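Local coordinates for protein aminopeptidase (Aneurinibacillus sp. AM-1, PDB 5IB9) that probably acts as a zinc-dependent aminopeptidase of the M28 family, removing residues from the amino ends of peptides, at residues T21-G33 against H229-S243. Residues are numbered along the deposited sequence; the frame is centred on the assembly and turned at random.
Sequences TIQFLSQAPRVAG and HDSVEKAPGANDDAS. With ZN (zinc ion), chain C; ZN (zinc ion), chain B; BES (2-(3-amino-2-hydroxy-4-phenyl-butyrylamino)-4-methyl-pentanoic acid), chain H.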
loop_
_atom_site.group_PDB
_atom_site.type_symbol
_atom_site.label_atom_id
_atom_site.label_comp_id
_atom_site.label_asym_id
_atom_site.label_seq_id
_atom_site.Cartn_x
_atom_site.Cartn_y
_atom_site.Cartn_z
ATOM N N THR A 21 -15.008 -28.386 4.540
ATOM C CA THR A 21 -14.397 -27.081 4.732
ATOM C C THR A 21 -15.353 -25.963 5.054
ATOM O O THR A 21 -15.132 -25.130 5.956
ATOM C CB THR A 21 -13.639 -26.730 3.368
ATOM O OG1 THR A 21 -12.554 -27.610 3.150
ATOM C CG2 THR A 21 -13.156 -25.227 3.386
ATOM N N ILE A 22 -16.496 -25.918 4.352
ATOM C CA ILE A 22 -17.509 -24.855 4.634
ATOM C C ILE A 22 -18.066 -25.012 6.074
ATOM O O ILE A 22 -18.317 -24.006 6.739
ATOM C CB ILE A 22 -18.684 -24.804 3.562
ATOM C CG1 ILE A 22 -17.991 -24.590 2.181
ATOM C CG2 ILE A 22 -19.686 -23.793 3.886
ATOM C CD1 ILE A 22 -18.951 -24.889 0.929
ATOM N N GLN A 23 -18.314 -26.259 6.448
ATOM C CA GLN A 23 -18.878 -26.527 7.781
ATOM C C GLN A 23 -17.894 -25.976 8.825
ATOM O O GLN A 23 -18.354 -25.266 9.742
ATOM C CB GLN A 23 -18.954 -28.028 7.955
ATOM C CG GLN A 23 -19.638 -28.422 9.289
ATOM C CD GLN A 23 -19.885 -29.942 9.302
ATOM O OE1 GLN A 23 -19.035 -30.754 8.877
ATOM N NE2 GLN A 23 -21.063 -30.331 9.741
ATOM N N PHE A 24 -16.603 -26.238 8.625
ATOM C CA PHE A 24 -15.596 -25.716 9.610
ATOM C C PHE A 24 -15.652 -24.183 9.634
ATOM O O PHE A 24 -15.693 -23.527 10.703
ATOM C CB PHE A 24 -14.159 -26.262 9.345
ATOM C CG PHE A 24 -13.177 -25.687 10.310
ATOM C CD1 PHE A 24 -13.064 -26.238 11.606
ATOM C CD2 PHE A 24 -12.516 -24.459 9.991
ATOM C CE1 PHE A 24 -12.258 -25.546 12.581
ATOM C CE2 PHE A 24 -11.713 -23.726 10.945
ATOM C CZ PHE A 24 -11.587 -24.376 12.250
ATOM N N LEU A 25 -15.528 -23.532 8.438
ATOM C CA LEU A 25 -15.320 -22.112 8.365
ATOM C C LEU A 25 -16.520 -21.264 8.812
ATOM O O LEU A 25 -16.398 -20.164 9.298
ATOM C CB LEU A 25 -14.842 -21.683 6.905
ATOM C CG LEU A 25 -13.440 -22.215 6.598
ATOM C CD1 LEU A 25 -13.319 -21.884 5.131
ATOM C CD2 LEU A 25 -12.385 -21.510 7.408
ATOM N N SER A 26 -17.720 -21.842 8.562
ATOM C CA SER A 26 -18.922 -21.048 8.748
ATOM C C SER A 26 -19.573 -21.294 10.128
ATOM O O SER A 26 -20.771 -20.976 10.304
ATOM C CB SER A 26 -19.966 -21.351 7.612
ATOM O OG SER A 26 -20.385 -22.696 7.581
ATOM N N GLN A 27 -18.791 -21.769 11.099
ATOM C CA GLN A 27 -19.323 -21.814 12.489
ATOM C C GLN A 27 -19.566 -20.437 13.078
ATOM O O GLN A 27 -20.318 -20.274 14.103
ATOM C CB GLN A 27 -18.381 -22.603 13.398
ATOM C CG GLN A 27 -18.204 -24.040 12.994
ATOM C CD GLN A 27 -17.152 -24.749 13.818
ATOM O OE1 GLN A 27 -17.487 -25.365 14.885
ATOM N NE2 GLN A 27 -15.911 -24.732 13.349
ATOM N N ALA A 28 -18.936 -19.390 12.523
ATOM C CA ALA A 28 -19.130 -18.064 12.967
ATOM C C ALA A 28 -18.670 -17.125 11.826
ATOM O O ALA A 28 -17.829 -17.536 11.007
ATOM C CB ALA A 28 -18.268 -17.792 14.292
ATOM N N PRO A 29 -19.141 -15.893 11.748
ATOM C CA PRO A 29 -18.606 -14.914 10.796
ATOM C C PRO A 29 -17.093 -14.742 10.944
ATOM O O PRO A 29 -16.538 -14.902 12.018
ATOM C CB PRO A 29 -19.358 -13.622 11.150
ATOM C CG PRO A 29 -20.619 -14.096 11.853
ATOM C CD PRO A 29 -20.201 -15.274 12.622
ATOM N N ARG A 30 -16.474 -14.415 9.812
ATOM C CA ARG A 30 -15.003 -14.277 9.783
ATOM C C ARG A 30 -14.679 -12.855 9.415
ATOM O O ARG A 30 -14.140 -12.524 8.316
ATOM C CB ARG A 30 -14.389 -15.286 8.745
ATOM C CG ARG A 30 -14.683 -16.693 9.097
ATOM C CD ARG A 30 -14.184 -17.704 8.039
ATOM N NE ARG A 30 -14.750 -17.423 6.703
ATOM C CZ ARG A 30 -16.066 -17.635 6.369
ATOM N NH1 ARG A 30 -16.901 -18.291 7.217
ATOM N NH2 ARG A 30 -16.500 -17.288 5.157
ATOM N N VAL A 31 -14.900 -11.890 10.324
ATOM C CA VAL A 31 -14.710 -10.519 9.933
ATOM C C VAL A 31 -13.218 -10.198 9.818
ATOM O O VAL A 31 -12.432 -10.691 10.649
ATOM C CB VAL A 31 -15.321 -9.600 11.029
ATOM C CG1 VAL A 31 -14.975 -8.150 10.762
ATOM C CG2 VAL A 31 -16.872 -9.805 10.984
ATOM N N ALA A 32 -12.847 -9.420 8.761
ATOM C CA ALA A 32 -11.411 -9.291 8.518
ATOM C C ALA A 32 -10.696 -8.697 9.699
ATOM O O ALA A 32 -11.199 -7.776 10.345
ATOM C CB ALA A 32 -11.137 -8.496 7.334
ATOM N N GLY A 33 -9.546 -9.272 10.030
ATOM C CA GLY A 33 -8.718 -8.707 11.109
ATOM C C GLY A 33 -9.153 -9.229 12.471
ATOM O O GLY A 33 -8.530 -8.882 13.501
ATOM N N HIS A 229 -11.282 -15.329 2.323
ATOM C CA HIS A 229 -11.645 -16.060 3.560
ATOM C C HIS A 229 -12.332 -15.279 4.650
ATOM O O HIS A 229 -12.677 -15.887 5.625
ATOM C CB HIS A 229 -10.405 -16.829 4.124
ATOM C CG HIS A 229 -9.175 -15.978 4.300
ATOM N ND1 HIS A 229 -9.017 -14.821 5.026
ATOM C CD2 HIS A 229 -7.984 -16.222 3.696
ATOM C CE1 HIS A 229 -7.748 -14.371 4.870
ATOM N NE2 HIS A 229 -7.123 -15.255 4.089
ATOM N N ASP A 230 -12.574 -14.005 4.382
ATOM C CA ASP A 230 -13.368 -13.194 5.346
ATOM C C ASP A 230 -14.830 -13.126 4.893
ATOM O O ASP A 230 -15.172 -13.399 3.725
ATOM C CB ASP A 230 -12.826 -11.776 5.414
ATOM C CG ASP A 230 -12.923 -10.985 4.127
ATOM O OD1 ASP A 230 -12.591 -11.494 3.002
ATOM O OD2 ASP A 230 -13.359 -9.816 4.204
ATOM N N SER A 231 -15.650 -12.789 5.922
ATOM C CA SER A 231 -17.084 -12.555 5.594
ATOM C C SER A 231 -17.526 -11.278 6.266
ATOM O O SER A 231 -16.782 -10.683 7.008
ATOM C CB SER A 231 -17.967 -13.743 6.037
ATOM O OG SER A 231 -18.009 -13.795 7.460
ATOM N N VAL A 232 -18.703 -10.785 5.859
ATOM C CA VAL A 232 -19.189 -9.530 6.541
ATOM C C VAL A 232 -19.702 -9.803 7.962
ATOM O O VAL A 232 -20.005 -10.948 8.328
ATOM C CB VAL A 232 -20.313 -8.880 5.701
ATOM C CG1 VAL A 232 -19.736 -8.469 4.307
ATOM C CG2 VAL A 232 -21.586 -9.731 5.588
ATOM N N GLU A 233 -19.760 -8.721 8.748
ATOM C CA GLU A 233 -20.293 -8.803 10.130
ATOM C C GLU A 233 -21.645 -9.574 10.186
ATOM O O GLU A 233 -22.527 -9.343 9.374
ATOM C CB GLU A 233 -20.581 -7.393 10.651
ATOM C CG GLU A 233 -19.364 -6.562 11.121
ATOM C CD GLU A 233 -18.865 -6.910 12.549
ATOM O OE1 GLU A 233 -17.758 -6.397 12.947
ATOM O OE2 GLU A 233 -19.564 -7.693 13.271
ATOM N N LYS A 234 -21.764 -10.480 11.133
ATOM C CA LYS A 234 -22.999 -11.298 11.420
ATOM C C LYS A 234 -23.344 -12.334 10.361
ATOM O O LYS A 234 -24.289 -13.098 10.533
ATOM C CB LYS A 234 -24.237 -10.358 11.671
ATOM C CG LYS A 234 -24.073 -9.515 12.887
ATOM C CD LYS A 234 -25.304 -8.631 13.185
ATOM C CE LYS A 234 -24.821 -7.512 14.097
ATOM N NZ LYS A 234 -25.684 -6.260 14.122
ATOM N N ALA A 235 -22.581 -12.421 9.238
ATOM C CA ALA A 235 -22.853 -13.429 8.269
ATOM C C ALA A 235 -21.887 -14.593 8.428
ATOM O O ALA A 235 -20.667 -14.346 8.313
ATOM C CB ALA A 235 -22.683 -12.866 6.750
ATOM N N PRO A 236 -22.352 -15.809 8.676
ATOM C CA PRO A 236 -21.517 -16.958 8.765
ATOM C C PRO A 236 -20.663 -17.233 7.492
ATOM O O PRO A 236 -19.626 -17.958 7.571
ATOM C CB PRO A 236 -22.488 -18.143 9.106
ATOM C CG PRO A 236 -23.656 -17.400 9.930
ATOM C CD PRO A 236 -23.787 -16.179 9.039
ATOM N N GLY A 237 -21.104 -16.679 6.360
ATOM C CA GLY A 237 -20.227 -16.700 5.171
ATOM C C GLY A 237 -20.074 -18.041 4.578
ATOM O O GLY A 237 -18.983 -18.334 4.049
ATOM N N ALA A 238 -21.076 -18.925 4.619
ATOM C CA ALA A 238 -20.870 -20.234 4.079
ATOM C C ALA A 238 -20.712 -20.129 2.585
ATOM O O ALA A 238 -19.839 -20.815 2.003
ATOM C CB ALA A 238 -22.039 -21.225 4.388
ATOM N N ASN A 239 -21.577 -19.328 1.951
ATOM C CA ASN A 239 -21.389 -19.205 0.495
ATOM C C ASN A 239 -20.449 -18.070 0.142
ATOM O O ASN A 239 -19.687 -18.233 -0.870
ATOM C CB ASN A 239 -22.754 -19.062 -0.245
ATOM C CG ASN A 239 -22.562 -19.405 -1.707
ATOM O OD1 ASN A 239 -21.905 -20.403 -2.030
ATOM N ND2 ASN A 239 -23.119 -18.568 -2.564
ATOM N N ASP A 240 -20.537 -16.949 0.868
ATOM C CA ASP A 240 -19.728 -15.757 0.614
ATOM C C ASP A 240 -18.688 -15.702 1.728
ATOM O O ASP A 240 -18.944 -15.028 2.724
ATOM C CB ASP A 240 -20.599 -14.417 0.605
ATOM C CG ASP A 240 -19.881 -13.219 0.118
ATOM O OD1 ASP A 240 -18.635 -13.532 -0.396
ATOM O OD2 ASP A 240 -20.163 -11.938 0.193
ATOM N N ASP A 241 -17.472 -16.311 1.675
ATOM C CA ASP A 241 -16.979 -17.005 0.507
ATOM C C ASP A 241 -16.289 -18.250 0.990
ATOM O O ASP A 241 -15.306 -18.696 0.381
ATOM C CB ASP A 241 -16.041 -16.134 -0.345
ATOM C CG ASP A 241 -15.742 -16.823 -1.670
ATOM O OD1 ASP A 241 -16.467 -17.696 -2.188
ATOM O OD2 ASP A 241 -14.613 -16.436 -2.255
ATOM N N ALA A 242 -16.855 -18.939 2.030
ATOM C CA ALA A 242 -16.308 -20.287 2.280
ATOM C C ALA A 242 -16.401 -21.247 1.137
ATOM O O ALA A 242 -15.508 -22.111 0.969
ATOM C CB ALA A 242 -16.878 -20.928 3.598
ATOM N N SER A 243 -17.439 -21.121 0.307
ATOM C CA SER A 243 -17.568 -21.919 -0.852
ATOM C C SER A 243 -16.337 -21.822 -1.744
ATOM O O SER A 243 -15.799 -22.838 -2.152
ATOM C CB SER A 243 -18.856 -21.531 -1.634
ATOM O OG SER A 243 -18.738 -20.248 -2.212
HETATM ZN ZN ZN C . -17.404 -12.687 -1.747
HETATM ZN ZN ZN B . -19.336 -10.390 0.118
HETATM N N2 BES H . -19.093 -11.818 -3.476
HETATM C C1 BES H . -19.252 -10.372 -3.320
HETATM C C6 BES H . -19.350 -9.750 -4.711
HETATM C C7 BES H . -20.606 -10.010 -5.536
HETATM C C8 BES H . -21.904 -10.059 -4.969
HETATM C C12 BES H . -20.451 -10.167 -6.931
HETATM C C9 BES H . -23.021 -10.265 -5.806
HETATM C C11 BES H . -21.578 -10.381 -7.773
HETATM C C10 BES H . -22.857 -10.435 -7.195
HETATM C C2 BES H . -18.070 -9.797 -2.531
HETATM O O2 BES H . -17.978 -10.727 -1.453
HETATM C C3 BES H . -18.529 -8.468 -2.037
HETATM O O3 BES H . -19.446 -8.446 -1.224
HETATM N N1 BES H . -17.993 -7.421 -2.562
HETATM C C4 BES H . -18.475 -6.094 -2.165
HETATM C C13 BES H . -17.609 -5.149 -2.979
HETATM C C14 BES H . -16.114 -5.215 -2.647
HETATM C C15 BES H . -15.495 -4.102 -3.483
HETATM C C16 BES H . -15.776 -5.096 -1.160
HETATM C C5 BES H . -19.898 -5.802 -2.623
HETATM O O1 BES H . -20.531 -4.855 -2.073
HETATM O O4 BES H . -20.451 -6.452 -3.529
HETATM O O HOH W 1 -14.989 -16.057 3.039
HETATM O O HOH W 2 -14.551 -8.956 6.483
#
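Arg30 drives its guanidinium group into the loop 229-237 and binds carbonyl oxygens with all three of its nitrogens. NE donates to His229 O (2.8 Å), close to the guanidinium plane. NH2 reaches Gly237 O, also near that plane, and NH1 meets Pro236 O at 2.8 Å from a more tilted position. The chain runs extended through chi2 (176°), then turns at chi3 (-57°), which brings the head among these carbonyls. Ser231 CB covers one face of the group and Ala242 CB the other. NH1 also holds Leu25 O, tying the end of helix 15-25 to the same charge, while a water joins NH2 to Asp230 O and Asp241 N. Gly237 O additionally accepts from Ala242 N.

The backbone of Arg30 is held as well: its N-H runs almost straight to Ser231 OG, and its O accepts from Ser231 N. With chi1 at 69°, Ser231 OG sits between its own backbone N and carbonyl carbon, where it also donates to Ala235 O. The Pro29 ring lies against the type II turn 232-235, CB 3.2 Å from Ala235 O. Beside this polar centre, Ile22 CG2 meets Ala238 CB at 3.5 Å, its CD1 reaches over Ser243 CA, and Leu25 CB abuts Ala242 CB.

Asp240, preceding a cis peptide, points away from 21-33 and bridges both zinc ions, OD1 to that of chain C at 2.0 Å and OD2 to that of chain B; O2 of the bound inhibitor also binds both. His228 and Asp301 complete the protein ligands of the first, Glu273 and His371 those of the second. A buried, probably positive group, edged by neutral main-chain oxygens and covered on its faces by carbon, thus joins the loop leading to Asp240 to 21-33 through bonds that depend on its main-chain course.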